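Local coordinates for designed protein 5L6HC3_1 (Synthetic construct, PDB 5IZS) that is a computationally designed helical hairpin that assembles into a homotrimer, its specificity intended to come from modular buried hydrogen-bond networks, at residues C[16-28]-C[59-73]. Sequence-based numbering, arbitrary orientation.
Sequences ELARKLLEAVARL and SKRIVEEAEEEIRRA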
ATOM      1  N   GLU C  16     -10.680   6.023   8.901  1.00 37.48           N
ATOM      2  CA  GLU C  16      -9.685   5.545   9.844  1.00 40.06           C
ATOM      3  C   GLU C  16      -8.959   4.341   9.244  1.00 40.32           C
ATOM      4  O   GLU C  16      -7.764   4.146   9.471  1.00 47.02           O
ATOM      5  CB  GLU C  16     -10.343   5.181  11.176  1.00 42.94           C
ATOM      6  CG  GLU C  16      -9.391   5.156  12.356  1.00 47.72           C
ATOM      7  CD  GLU C  16     -10.060   4.659  13.619  1.00 64.99           C
ATOM      8  OE1 GLU C  16     -11.267   4.342  13.563  1.00 63.93           O
ATOM      9  OE2 GLU C  16      -9.379   4.580  14.664  1.00 63.32           O
ATOM     10  N   LEU C  17      -9.685   3.565   8.442  1.00 37.62           N
ATOM     11  CA  LEU C  17      -9.156   2.343   7.845  1.00 31.53           C
ATOM     12  C   LEU C  17      -8.154   2.647   6.735  1.00 33.02           C
ATOM     13  O   LEU C  17      -7.107   2.005   6.645  1.00 29.91           O
ATOM     14  CB  LEU C  17     -10.299   1.479   7.307  1.00 32.59           C
ATOM     15  CG  LEU C  17     -10.009   0.004   7.026  1.00 31.45           C
ATOM     16  CD1 LEU C  17      -9.308  -0.617   8.215  1.00 31.67           C
ATOM     17  CD2 LEU C  17     -11.303  -0.742   6.720  1.00 30.84           C
ATOM     18  N   ALA C  18      -8.473   3.630   5.896  1.00 34.62           N
ATOM     19  CA  ALA C  18      -7.578   4.038   4.814  1.00 30.35           C
ATOM     20  C   ALA C  18      -6.269   4.590   5.372  1.00 28.05           C
ATOM     21  O   ALA C  18      -5.195   4.348   4.820  1.00 29.75           O
ATOM     22  CB  ALA C  18      -8.254   5.070   3.921  1.00 30.28           C
ATOM     23  N   ARG C  19      -6.371   5.321   6.480  1.00 26.73           N
ATOM     24  CA  ARG C  19      -5.207   5.908   7.142  1.00 30.12           C
ATOM     25  C   ARG C  19      -4.232   4.845   7.639  1.00 28.81           C
ATOM     26  O   ARG C  19      -3.025   4.948   7.421  1.00 30.39           O
ATOM     27  CB  ARG C  19      -5.638   6.786   8.319  1.00 32.38           C
ATOM     28  CG  ARG C  19      -6.282   8.110   7.933  1.00 39.75           C
ATOM     29  CD  ARG C  19      -5.901   9.203   8.928  1.00 47.81           C
ATOM     30  NE  ARG C  19      -6.836  10.327   8.910  1.00 56.65           N
ATOM     31  CZ  ARG C  19      -6.780  11.338   8.049  1.00 63.53           C
ATOM     32  NH1 ARG C  19      -5.832  11.377   7.122  1.00 69.48           N
ATOM     33  NH2 ARG C  19      -7.678  12.311   8.114  1.00 60.69           N
ATOM     34  N   LYS C  20      -4.764   3.828   8.313  1.00 30.28           N
ATOM     35  CA  LYS C  20      -3.940   2.764   8.876  1.00 32.12           C
ATOM     36  C   LYS C  20      -3.201   2.012   7.775  1.00 27.78           C
ATOM     37  O   LYS C  20      -2.028   1.674   7.924  1.00 24.93           O
ATOM     38  CB  LYS C  20      -4.792   1.794   9.699  1.00 36.25           C
ATOM     39  CG  LYS C  20      -4.000   0.657  10.332  1.00 40.62           C
ATOM     40  CD  LYS C  20      -2.801   1.174  11.109  1.00 45.20           C
ATOM     41  CE  LYS C  20      -1.994   0.038  11.716  1.00 48.84           C
ATOM     42  NZ  LYS C  20      -0.783   0.531  12.427  1.00 51.93           N
ATOM     43  N   LEU C  21      -3.891   1.764   6.666  1.00 26.21           N
ATOM     44  CA  LEU C  21      -3.291   1.074   5.531  1.00 29.69           C
ATOM     45  C   LEU C  21      -2.215   1.929   4.871  1.00 27.39           C
ATOM     46  O   LEU C  21      -1.168   1.419   4.478  1.00 23.13           O
ATOM     47  CB  LEU C  21      -4.363   0.682   4.516  1.00 33.25           C
ATOM     48  CG  LEU C  21      -5.107  -0.602   4.886  1.00 38.06           C
ATOM     49  CD1 LEU C  21      -6.209  -0.909   3.882  1.00 35.81           C
ATOM     50  CD2 LEU C  21      -4.116  -1.750   4.970  1.00 41.06           C
ATOM     51  N   LEU C  22      -2.469   3.229   4.760  1.00 28.27           N
ATOM     52  CA  LEU C  22      -1.466   4.147   4.235  1.00 29.69           C
ATOM     53  C   LEU C  22      -0.269   4.199   5.175  1.00 29.98           C
ATOM     54  O   LEU C  22       0.881   4.237   4.735  1.00 34.42           O
ATOM     55  CB  LEU C  22      -2.048   5.548   4.047  1.00 25.13           C
ATOM     56  CG  LEU C  22      -1.092   6.566   3.420  1.00 21.96           C
ATOM     57  CD1 LEU C  22      -0.710   6.144   2.008  1.00 16.26           C
ATOM     58  CD2 LEU C  22      -1.705   7.961   3.425  1.00 19.61           C
ATOM     59  N   GLU C  23      -0.556   4.196   6.474  1.00 23.01           N
ATOM     60  CA  GLU C  23       0.477   4.168   7.498  1.00 24.63           C
ATOM     61  C   GLU C  23       1.314   2.898   7.371  1.00 26.78           C
ATOM     62  O   GLU C  23       2.527   2.923   7.570  1.00 30.63           O
ATOM     63  CB  GLU C  23      -0.148   4.262   8.889  1.00 32.04           C
ATOM     64  CG  GLU C  23       0.849   4.215  10.028  1.00 42.94           C
ATOM     65  CD  GLU C  23       0.187   4.390  11.378  1.00 71.71           C
ATOM     66  OE1 GLU C  23      -0.579   5.362  11.539  1.00 69.81           O
ATOM     67  OE2 GLU C  23       0.428   3.552  12.273  1.00 71.06           O
ATOM     68  N   ALA C  24       0.658   1.795   7.020  1.00 21.63           N
ATOM     69  CA  ALA C  24       1.343   0.528   6.791  1.00 20.05           C
ATOM     70  C   ALA C  24       2.248   0.617   5.566  1.00 22.52           C
ATOM     71  O   ALA C  24       3.402   0.194   5.601  1.00 28.96           O
ATOM     72  CB  ALA C  24       0.334  -0.601   6.629  1.00 21.26           C
ATOM     73  N   VAL C  25       1.715   1.184   4.490  1.00 20.43           N
ATOM     74  CA  VAL C  25       2.462   1.360   3.252  1.00 24.80           C
ATOM     75  C   VAL C  25       3.667   2.277   3.451  1.00 23.31           C
ATOM     76  O   VAL C  25       4.751   2.017   2.930  1.00 24.16           O
ATOM     77  CB  VAL C  25       1.554   1.920   2.138  1.00 28.37           C
ATOM     78  CG1 VAL C  25       2.365   2.652   1.081  1.00 23.47           C
ATOM     79  CG2 VAL C  25       0.731   0.797   1.521  1.00 31.41           C
ATOM     80  N   ALA C  26       3.473   3.342   4.224  1.00 26.19           N
ATOM     81  CA  ALA C  26       4.547   4.281   4.528  1.00 27.13           C
ATOM     82  C   ALA C  26       5.680   3.611   5.304  1.00 28.16           C
ATOM     83  O   ALA C  26       6.857   3.830   5.010  1.00 29.54           O
ATOM     84  CB  ALA C  26       4.003   5.467   5.308  1.00 38.80           C
ATOM     85  N   ARG C  27       5.317   2.793   6.290  1.00 28.55           N
ATOM     86  CA  ARG C  27       6.300   2.084   7.110  1.00 30.60           C
ATOM     87  C   ARG C  27       7.083   1.067   6.288  1.00 25.25           C
ATOM     88  O   ARG C  27       8.298   0.948   6.433  1.00 19.97           O
ATOM     89  CB  ARG C  27       5.623   1.379   8.289  1.00 36.39           C
ATOM     90  CG  ARG C  27       5.475   2.237   9.539  1.00 41.53           C
ATOM     91  CD  ARG C  27       4.629   1.529  10.594  1.00 46.80           C
ATOM     92  NE  ARG C  27       5.427   0.722  11.515  1.00 51.10           N
ATOM     93  CZ  ARG C  27       4.945  -0.296  12.220  1.00 54.88           C
ATOM     94  NH1 ARG C  27       3.669  -0.646  12.095  1.00 55.76           N
ATOM     95  NH2 ARG C  27       5.737  -0.975  13.040  1.00 58.57           N
ATOM     96  N   LEU C  28       6.382   0.336   5.428  1.00 26.26           N
ATOM     97  CA  LEU C  28       7.019  -0.648   4.562  1.00 22.73           C
ATOM     98  C   LEU C  28       7.977   0.023   3.579  1.00 27.98           C
ATOM     99  O   LEU C  28       9.074  -0.476   3.326  1.00 26.79           O
ATOM    100  CB  LEU C  28       5.963  -1.458   3.808  1.00 14.34           C
ATOM    101  CG  LEU C  28       5.073  -2.354   4.675  1.00 21.33           C
ATOM    102  CD1 LEU C  28       3.889  -2.874   3.871  1.00 23.85           C
ATOM    103  CD2 LEU C  28       5.872  -3.509   5.272  1.00 17.65           C
ATOM    104  N   SER C  59       8.238  -6.599   8.127  1.00 28.84           N
ATOM    105  CA  SER C  59       7.205  -6.382   7.117  1.00 26.44           C
ATOM    106  C   SER C  59       5.971  -7.250   7.369  1.00 26.79           C
ATOM    107  O   SER C  59       4.840  -6.800   7.175  1.00 25.49           O
ATOM    108  CB  SER C  59       7.757  -6.650   5.715  1.00 23.01           C
ATOM    109  OG  SER C  59       8.714  -5.670   5.346  1.00 20.76           O
ATOM    110  N   LYS C  60       6.193  -8.490   7.801  1.00 22.79           N
ATOM    111  CA  LYS C  60       5.095  -9.411   8.083  1.00 30.89           C
ATOM    112  C   LYS C  60       4.237  -8.913   9.243  1.00 28.85           C
ATOM    113  O   LYS C  60       3.012  -8.995   9.192  1.00 24.01           O
ATOM    114  CB  LYS C  60       5.622 -10.814   8.393  1.00 41.61           C
ATOM    115  CG  LYS C  60       4.525 -11.861   8.599  1.00 52.72           C
ATOM    116  CD  LYS C  60       5.105 -13.245   8.865  1.00 59.25           C
ATOM    117  CE  LYS C  60       5.685 -13.351  10.267  1.00 63.98           C
ATOM    118  NZ  LYS C  60       6.821 -14.314  10.319  1.00 68.24           N
ATOM    119  N   ARG C  61       4.886  -8.394  10.285  1.00 27.67           N
ATOM    120  CA  ARG C  61       4.171  -7.875  11.448  1.00 31.01           C
ATOM    121  C   ARG C  61       3.284  -6.694  11.071  1.00 26.60           C
ATOM    122  O   ARG C  61       2.140  -6.606  11.508  1.00 23.69           O
ATOM    123  CB  ARG C  61       5.148  -7.461  12.550  1.00 36.57           C
ATOM    124  CG  ARG C  61       5.131  -8.385  13.756  1.00 48.19           C
ATOM    125  CD  ARG C  61       5.895  -7.782  14.921  1.00 66.21           C
ATOM    126  NE  ARG C  61       7.253  -7.408  14.543  1.00 65.50           N
ATOM    127  CZ  ARG C  61       8.207  -8.282  14.244  1.00 68.05           C
ATOM    128  NH1 ARG C  61       7.945  -9.582  14.269  1.00 69.57           N
ATOM    129  NH2 ARG C  61       9.417  -7.855  13.912  1.00 67.22           N
ATOM    130  N   ILE C  62       3.819  -5.798  10.249  1.00 26.94           N
ATOM    131  CA  ILE C  62       3.080  -4.628   9.789  1.00 22.00           C
ATOM    132  C   ILE C  62       1.838  -5.021   8.990  1.00 22.26           C
ATOM    133  O   ILE C  62       0.757  -4.472   9.198  1.00 26.30           O
ATOM    134  CB  ILE C  62       3.985  -3.716   8.943  1.00 23.04           C
ATOM    135  CG1 ILE C  62       4.903  -2.914   9.864  1.00 24.01           C
ATOM    136  CG2 ILE C  62       3.162  -2.774   8.082  1.00 16.88           C
ATOM    137  CD1 ILE C  62       6.229  -2.570   9.243  1.00 20.95           C
ATOM    138  N   VAL C  63       1.996  -5.985   8.090  1.00 19.38           N
ATOM    139  CA  VAL C  63       0.874  -6.498   7.315  1.00 21.55           C
ATOM    140  C   VAL C  63      -0.172  -7.132   8.229  1.00 29.11           C
ATOM    141  O   VAL C  63      -1.367  -6.876   8.081  1.00 26.01           O
ATOM    142  CB  VAL C  63       1.338  -7.525   6.262  1.00 25.35           C
ATOM    143  CG1 VAL C  63       0.192  -8.444   5.842  1.00 24.38           C
ATOM    144  CG2 VAL C  63       1.930  -6.806   5.057  1.00 24.41           C
ATOM    145  N   GLU C  64       0.281  -7.943   9.181  1.00 30.42           N
ATOM    146  CA  GLU C  64      -0.626  -8.597  10.121  1.00 33.11           C
ATOM    147  C   GLU C  64      -1.322  -7.587  11.036  1.00 29.92           C
ATOM    148  O   GLU C  64      -2.492  -7.759  11.381  1.00 27.63           O
ATOM    149  CB  GLU C  64       0.125  -9.637  10.949  1.00 36.89           C
ATOM    150  CG  GLU C  64       0.246 -10.980  10.251  1.00 42.68           C
ATOM    151  CD  GLU C  64       1.333 -11.852  10.841  1.00 48.67           C
ATOM    152  OE1 GLU C  64       2.003 -11.408  11.797  1.00 47.10           O
ATOM    153  OE2 GLU C  64       1.522 -12.981  10.341  1.00 51.67           O
ATOM    154  N   GLU C  65      -0.603  -6.534  11.416  1.00 27.23           N
ATOM    155  CA  GLU C  65      -1.195  -5.445  12.189  1.00 26.79           C
ATOM    156  C   GLU C  65      -2.332  -4.792  11.409  1.00 22.80           C
ATOM    157  O   GLU C  65      -3.362  -4.432  11.977  1.00 22.01           O
ATOM    158  CB  GLU C  65      -0.143  -4.395  12.554  1.00 24.40           C
ATOM    159  CG  GLU C  65       0.778  -4.801  13.691  1.00 32.44           C
ATOM    160  CD  GLU C  65       1.958  -3.858  13.859  1.00 42.92           C
ATOM    161  OE1 GLU C  65       1.909  -2.729  13.325  1.00 44.46           O
ATOM    162  OE2 GLU C  65       2.942  -4.253  14.519  1.00 46.78           O
ATOM    163  N   ALA C  66      -2.145  -4.662  10.099  1.00 23.61           N
ATOM    164  CA  ALA C  66      -3.145  -4.039   9.238  1.00 19.48           C
ATOM    165  C   ALA C  66      -4.333  -4.968   8.995  1.00 22.86           C
ATOM    166  O   ALA C  66      -5.478  -4.519   8.938  1.00 22.43           O
ATOM    167  CB  ALA C  66      -2.519  -3.621   7.917  1.00 20.57           C
ATOM    168  N   GLU C  67      -4.049  -6.260   8.851  1.00 21.58           N
ATOM    169  CA  GLU C  67      -5.090  -7.274   8.699  1.00 29.50           C
ATOM    170  C   GLU C  67      -5.988  -7.309   9.931  1.00 30.74           C
ATOM    171  O   GLU C  67      -7.192  -7.541   9.833  1.00 30.42           O
ATOM    172  CB  GLU C  67      -4.475  -8.656   8.468  1.00 37.64           C
ATOM    173  CG  GLU C  67      -3.767  -8.825   7.137  1.00 42.57           C
ATOM    174  CD  GLU C  67      -2.936 -10.092   7.074  1.00 46.63           C
ATOM    175  OE1 GLU C  67      -2.703 -10.707   8.136  1.00 50.72           O
ATOM    176  OE2 GLU C  67      -2.518 -10.476   5.961  1.00 45.75           O
ATOM    177  N   GLU C  68      -5.389  -7.061  11.090  1.00 29.81           N
ATOM    178  CA  GLU C  68      -6.104  -7.120  12.355  1.00 35.25           C
ATOM    179  C   GLU C  68      -7.047  -5.929  12.513  1.00 30.43           C
ATOM    180  O   GLU C  68      -8.154  -6.066  13.029  1.00 25.12           O
ATOM    181  CB  GLU C  68      -5.112  -7.179  13.516  1.00 44.26           C
ATOM    182  CG  GLU C  68      -5.736  -7.633  14.818  1.00 59.13           C
ATOM    183  CD  GLU C  68      -6.687  -8.795  14.623  1.00 68.75           C
ATOM    184  OE1 GLU C  68      -6.298  -9.797  13.985  1.00 72.94           O
ATOM    185  OE2 GLU C  68      -7.832  -8.702  15.104  1.00 74.97           O
ATOM    186  N   GLU C  69      -6.598  -4.768  12.050  1.00 30.00           N
ATOM    187  CA  GLU C  69      -7.401  -3.551  12.065  1.00 29.35           C
ATOM    188  C   GLU C  69      -8.592  -3.665  11.110  1.00 26.63           C
ATOM    189  O   GLU C  69      -9.668  -3.129  11.374  1.00 28.04           O
ATOM    190  CB  GLU C  69      -6.522  -2.350  11.709  1.00 30.21           C
ATOM    191  CG  GLU C  69      -7.211  -1.223  10.965  1.00 37.60           C
ATOM    192  CD  GLU C  69      -7.973  -0.277  11.875  1.00 45.72           C
ATOM    193  OE1 GLU C  69      -8.416  -0.700  12.964  1.00 52.50           O
ATOM    194  OE2 GLU C  69      -8.121   0.903  11.497  1.00 44.08           O
ATOM    195  N   ILE C  70      -8.395  -4.380  10.006  1.00 25.51           N
ATOM    196  CA  ILE C  70      -9.471  -4.626   9.053  1.00 26.15           C
ATOM    197  C   ILE C  70     -10.537  -5.528   9.680  1.00 33.67           C
ATOM    198  O   ILE C  70     -11.734  -5.305   9.496  1.00 31.75           O
ATOM    199  CB  ILE C  70      -8.931  -5.250   7.749  1.00 27.06           C
ATOM    200  CG1 ILE C  70      -8.234  -4.180   6.904  1.00 26.35           C
ATOM    201  CG2 ILE C  70     -10.051  -5.889   6.937  1.00 29.16           C
ATOM    202  CD1 ILE C  70      -7.592  -4.719   5.650  1.00 23.00           C
ATOM    203  N   ARG C  71     -10.094  -6.535  10.432  1.00 35.47           N
ATOM    204  CA  ARG C  71     -11.017  -7.403  11.161  1.00 38.95           C
ATOM    205  C   ARG C  71     -11.788  -6.600  12.206  1.00 34.55           C
ATOM    206  O   ARG C  71     -12.932  -6.922  12.522  1.00 30.98           O
ATOM    207  CB  ARG C  71     -10.276  -8.565  11.835  1.00 43.40           C
ATOM    208  CG  ARG C  71      -9.963  -9.741  10.917  1.00 50.58           C
ATOM    209  CD  ARG C  71      -9.275 -10.875  11.676  1.00 62.44           C
ATOM    210  NE  ARG C  71      -8.673 -11.853  10.772  1.00 72.35           N
ATOM    211  CZ  ARG C  71      -7.827 -12.807  11.152  1.00 78.76           C
ATOM    212  NH1 ARG C  71      -7.475 -12.919  12.426  1.00 80.66           N
ATOM    213  NH2 ARG C  71      -7.329 -13.648  10.256  1.00 80.71           N
ATOM    214  N   ARG C  72     -11.162  -5.554  12.741  1.00 35.88           N
ATOM    215  CA  ARG C  72     -11.841  -4.705  13.713  1.00 39.50           C
ATOM    216  C   ARG C  72     -12.909  -3.880  13.022  1.00 30.69           C
ATOM    217  O   ARG C  72     -14.040  -3.805  13.498  1.00 28.76           O
ATOM    218  CB  ARG C  72     -10.872  -3.780  14.437  1.00 36.16           C
ATOM    219  CG  ARG C  72     -11.370  -3.343  15.805  1.00 37.77           C
ATOM    220  CD  ARG C  72     -10.343  -2.476  16.510  1.00 44.78           C
ATOM    221  NE  ARG C  72     -10.174  -1.179  15.863  1.00 47.36           N
ATOM    222  CZ  ARG C  72      -9.364  -0.230  16.318  1.00 48.56           C
ATOM    223  NH1 ARG C  72      -8.656  -0.437  17.421  1.00 50.03           N
ATOM    224  NH2 ARG C  72      -9.265   0.926  15.677  1.00 47.41           N
ATOM    225  N   ALA C  73     -12.538  -3.253  11.907  1.00 31.03           N
ATOM    226  CA  ALA C  73     -13.476  -2.463  11.114  1.00 31.13           C
ATOM    227  C   ALA C  73     -14.684  -3.292  10.681  1.00 32.21           C
ATOM    228  O   ALA C  73     -15.821  -2.832  10.776  1.00 29.72           O
ATOM    229  CB  ALA C  73     -12.776  -1.870   9.904  1.00 24.29           C
TER
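Arg27 lays its guanidinium over Ile62, whose CG1 sits under one face, offset toward the rim, 3.4 Å from NH1. A bend at chi3 (91°) swings the group across to helix 59-73, where NH1 gives Glu65 OE1 a 3.0 Å hydrogen bond within a salt bridge. The oxygen lies in the guanidinium plane and is met on its syn side. Ile62 also faces the interior: with CG2 anti to the backbone N, this branch packs 3.9 Å from Ala24 CB and equally close to Leu28 CG, while Leu28 CD2 rests against Ser59. Replacing Ile62 by alanine would remove both branches and is likely to open a gap beside Ala24 and Leu28 and to strip apolar cover from the Arg27 guanidinium. The two helices form an antiparallel hairpin within a trimeric six-helix bundle, the axes of 16-28 and 59-73 approaching to 9.8 Å at 177°. Leu21 CD2 meets Ala66 CB at 3.8 Å; Leu22 of a second subunit packs on Ala66 too. Leu17 divides its methyls, CD1 against Glu69 CG (3.5 Å) and CD2 against Ala73 CB. Lys20 CG packs on the same Glu69 methylene, and a long salt bridge joins Glu16 OE2 to Arg72 NH2.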